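PDB 6I86: uncharacterized protein from Chondromyces crocatus, which is of unknown function but is encoded in the crocagin gene cluster and probably takes part in the biosynthesis of this ribosomally made peptide natural product. Local coordinates for residues 86-91 / 117-122. Numbering follows the deposited sequence.
Sequences VSIVLP and YRVLRE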
ATOM      1  N   VAL A  86      -1.806   7.338   9.040  1.00 21.73           N
ATOM      2  CA  VAL A  86      -1.696   6.156   9.886  1.00 29.25           C
ATOM      3  C   VAL A  86      -0.224   5.902  10.171  1.00 26.94           C
ATOM      4  O   VAL A  86       0.594   6.827  10.131  1.00 27.01           O
ATOM      5  CB  VAL A  86      -2.360   4.927   9.238  1.00 26.69           C
ATOM      6  CG1 VAL A  86      -3.872   5.093   9.214  1.00 28.09           C
ATOM      7  CG2 VAL A  86      -1.821   4.706   7.831  1.00 21.49           C
ATOM      8  N   SER A  87       0.123   4.654  10.460  1.00 23.40           N
ATOM      9  CA  SER A  87       1.500   4.310  10.782  1.00 20.87           C
ATOM     10  C   SER A  87       1.725   2.843  10.446  1.00 28.59           C
ATOM     11  O   SER A  87       0.780   2.081  10.229  1.00 22.73           O
ATOM     12  CB  SER A  87       1.817   4.592  12.254  1.00 20.82           C
ATOM     13  OG  SER A  87       0.977   3.837  13.107  1.00 25.41           O
ATOM     14  N   ILE A  88       2.996   2.457  10.405  1.00 22.27           N
ATOM     15  CA  ILE A  88       3.363   1.069  10.153  1.00 27.18           C
ATOM     16  C   ILE A  88       4.681   0.781  10.857  1.00 30.65           C
ATOM     17  O   ILE A  88       5.571   1.634  10.922  1.00 27.43           O
ATOM     18  CB  ILE A  88       3.444   0.763   8.641  1.00 24.68           C
ATOM     19  CG1 ILE A  88       3.385  -0.748   8.408  1.00 20.67           C
ATOM     20  CG2 ILE A  88       4.709   1.349   8.018  1.00 22.39           C
ATOM     21  CD1 ILE A  88       3.294  -1.135   6.954  1.00 21.74           C
ATOM     22  N   VAL A  89       4.784  -0.428  11.406  1.00 26.04           N
ATOM     23  CA  VAL A  89       6.016  -0.935  11.997  1.00 26.20           C
ATOM     24  C   VAL A  89       6.629  -1.928  11.022  1.00 28.28           C
ATOM     25  O   VAL A  89       5.949  -2.848  10.551  1.00 27.83           O
ATOM     26  CB  VAL A  89       5.755  -1.595  13.361  1.00 28.03           C
ATOM     27  CG1 VAL A  89       7.049  -2.143  13.946  1.00 29.89           C
ATOM     28  CG2 VAL A  89       5.116  -0.602  14.316  1.00 35.17           C
ATOM     29  N   LEU A  90       7.913  -1.743  10.715  1.00 22.20           N
ATOM     30  CA  LEU A  90       8.629  -2.579   9.753  1.00 21.39           C
ATOM     31  C   LEU A  90       9.855  -3.166  10.439  1.00 29.42           C
ATOM     32  O   LEU A  90      10.948  -2.577  10.391  1.00 28.88           O
ATOM     33  CB  LEU A  90       9.016  -1.775   8.515  1.00 20.40           C
ATOM     34  CG  LEU A  90       7.848  -1.190   7.717  1.00 25.18           C
ATOM     35  CD1 LEU A  90       8.350  -0.216   6.661  1.00 23.64           C
ATOM     36  CD2 LEU A  90       7.015  -2.292   7.078  1.00 23.54           C
ATOM     37  N   PRO A  91       9.722  -4.326  11.086  1.00 31.15           N
ATOM     38  CA  PRO A  91      10.860  -4.883  11.837  1.00 31.63           C
ATOM     39  C   PRO A  91      12.063  -5.228  10.975  1.00 32.82           C
ATOM     40  O   PRO A  91      13.197  -5.175  11.468  1.00 34.41           O
ATOM     41  CB  PRO A  91      10.261  -6.134  12.497  1.00 33.42           C
ATOM     42  CG  PRO A  91       8.783  -5.884  12.520  1.00 30.63           C
ATOM     43  CD  PRO A  91       8.486  -5.100  11.286  1.00 25.75           C
ATOM     44  N   TYR A 117       7.162   3.990  11.265  1.00 21.62           N
ATOM     45  CA  TYR A 117       6.980   5.076  10.313  1.00 21.48           C
ATOM     46  C   TYR A 117       5.571   5.631  10.406  1.00 25.10           C
ATOM     47  O   TYR A 117       4.605   4.874  10.536  1.00 23.53           O
ATOM     48  CB  TYR A 117       7.226   4.603   8.876  1.00 19.00           C
ATOM     49  CG  TYR A 117       8.663   4.272   8.591  1.00 23.45           C
ATOM     50  CD1 TYR A 117       9.539   5.245   8.137  1.00 24.10           C
ATOM     51  CD2 TYR A 117       9.149   2.990   8.789  1.00 22.26           C
ATOM     52  CE1 TYR A 117      10.864   4.946   7.881  1.00 26.90           C
ATOM     53  CE2 TYR A 117      10.470   2.679   8.536  1.00 22.77           C
ATOM     54  CZ  TYR A 117      11.324   3.661   8.083  1.00 24.91           C
ATOM     55  OH  TYR A 117      12.642   3.356   7.830  1.00 28.92           O
ATOM     56  N   ARG A 118       5.460   6.953  10.338  1.00 21.29           N
ATOM     57  CA  ARG A 118       4.182   7.559  10.009  1.00 23.56           C
ATOM     58  C   ARG A 118       3.884   7.316   8.534  1.00 23.86           C
ATOM     59  O   ARG A 118       4.786   7.282   7.693  1.00 22.61           O
ATOM     60  CB  ARG A 118       4.189   9.055  10.326  1.00 27.52           C
ATOM     61  CG  ARG A 118       3.036   9.477  11.222  1.00 52.66           C
ATOM     62  CD  ARG A 118       3.176  10.902  11.738  1.00 63.51           C
ATOM     63  NE  ARG A 118       4.185  11.033  12.787  1.00 77.55           N
ATOM     64  CZ  ARG A 118       3.987  10.689  14.056  1.00 85.14           C
ATOM     65  NH1 ARG A 118       4.953  10.850  14.950  1.00 86.65           N
ATOM     66  NH2 ARG A 118       2.825  10.167  14.430  1.00 85.56           N
ATOM     67  N   VAL A 119       2.610   7.106   8.226  1.00 20.82           N
ATOM     68  CA  VAL A 119       2.192   6.710   6.888  1.00 26.51           C
ATOM     69  C   VAL A 119       1.045   7.607   6.460  1.00 30.95           C
ATOM     70  O   VAL A 119       0.038   7.714   7.169  1.00 28.55           O
ATOM     71  CB  VAL A 119       1.767   5.233   6.826  1.00 23.66           C
ATOM     72  CG1 VAL A 119       1.191   4.905   5.452  1.00 22.27           C
ATOM     73  CG2 VAL A 119       2.945   4.335   7.136  1.00 22.44           C
ATOM     74  N   LEU A 120       1.194   8.247   5.307  1.00 24.12           N
ATOM     75  CA  LEU A 120       0.116   9.008   4.698  1.00 24.34           C
ATOM     76  C   LEU A 120      -0.430   8.209   3.525  1.00 21.05           C
ATOM     77  O   LEU A 120       0.300   7.919   2.571  1.00 22.60           O
ATOM     78  CB  LEU A 120       0.597  10.382   4.236  1.00 20.73           C
ATOM     79  CG  LEU A 120      -0.496  11.280   3.654  1.00 19.55           C
ATOM     80  CD1 LEU A 120      -1.468  11.687   4.755  1.00 23.33           C
ATOM     81  CD2 LEU A 120       0.114  12.510   2.994  1.00 22.54           C
ATOM     82  N   ARG A 121      -1.705   7.845   3.603  1.00 19.82           N
ATOM     83  CA  ARG A 121      -2.413   7.246   2.481  1.00 19.69           C
ATOM     84  C   ARG A 121      -3.180   8.340   1.755  1.00 18.45           C
ATOM     85  O   ARG A 121      -4.131   8.903   2.306  1.00 23.24           O
ATOM     86  CB  ARG A 121      -3.375   6.150   2.934  1.00 20.55           C
ATOM     87  CG  ARG A 121      -4.301   5.687   1.813  1.00 37.01           C
ATOM     88  CD  ARG A 121      -5.345   4.700   2.298  1.00 39.60           C
ATOM     89  NE  ARG A 121      -6.543   5.348   2.821  1.00 44.76           N
ATOM     90  CZ  ARG A 121      -7.641   5.553   2.100  1.00 47.29           C
ATOM     91  NH1 ARG A 121      -7.680   5.167   0.831  1.00 32.29           N
ATOM     92  NH2 ARG A 121      -8.697   6.142   2.643  1.00 46.60           N
ATOM     93  N   GLU A 122      -2.765   8.638   0.530  1.00 20.70           N
ATOM     94  CA  GLU A 122      -3.484   9.544  -0.353  1.00 17.92           C
ATOM     95  C   GLU A 122      -4.076   8.727  -1.491  1.00 25.09           C
ATOM     96  O   GLU A 122      -3.367   7.935  -2.121  1.00 22.97           O
ATOM     97  CB  GLU A 122      -2.561  10.628  -0.905  1.00 21.67           C
ATOM     98  CG  GLU A 122      -1.998  11.545   0.159  1.00 21.10           C
ATOM     99  CD  GLU A 122      -1.036  12.569  -0.400  1.00 23.25           C
ATOM    100  OE1 GLU A 122      -1.404  13.760  -0.461  1.00 23.50           O
ATOM    101  OE2 GLU A 122       0.091  12.180  -0.781  1.00 21.42           O
TER
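Val86 and Val119 form a hydrogen-bonded antiparallel pair: Val86 N gives to Val119 O at 2.7 Å, and Val119 N gives back to Val86 O at 2.8 Å. Val119 N stands 49° out of the carbonyl plane of Val86. Ile88 and Tyr117 make the next such pair, with Ile88 N to Tyr117 O and Tyr117 N to Ile88 O both at 2.9 Å. Between them sits the non-hydrogen-bonded pair Ser87 and Arg118, where Ser87 CA adds a CA-H...O contact to Tyr117 O at 3.2 Å.

The bonds join strand 82-90, at one edge of the mixed five-stranded sheet, to strand 115-123. Strand 148-154 flanks the latter on its other side, and Arg118 pairs there with Trp153 through the backbone.

Apolar contacts gather on the face of Val86, Ile88 and Val119, which Val52 of strand 51-55 also touches. With Val119 CG1 anti to the backbone N (chi1 174°), CG2 is left beside that N and meets Ile88 CG2 at 3.6 Å. Val86 CG2 rests on Val119 CB at 3.8 Å. Leu90 CD1 approaches Tyr117 CD2 obliquely at 3.9 Å. The Tyr117 hydroxyl is hydrogen-bonded to Pro113 O.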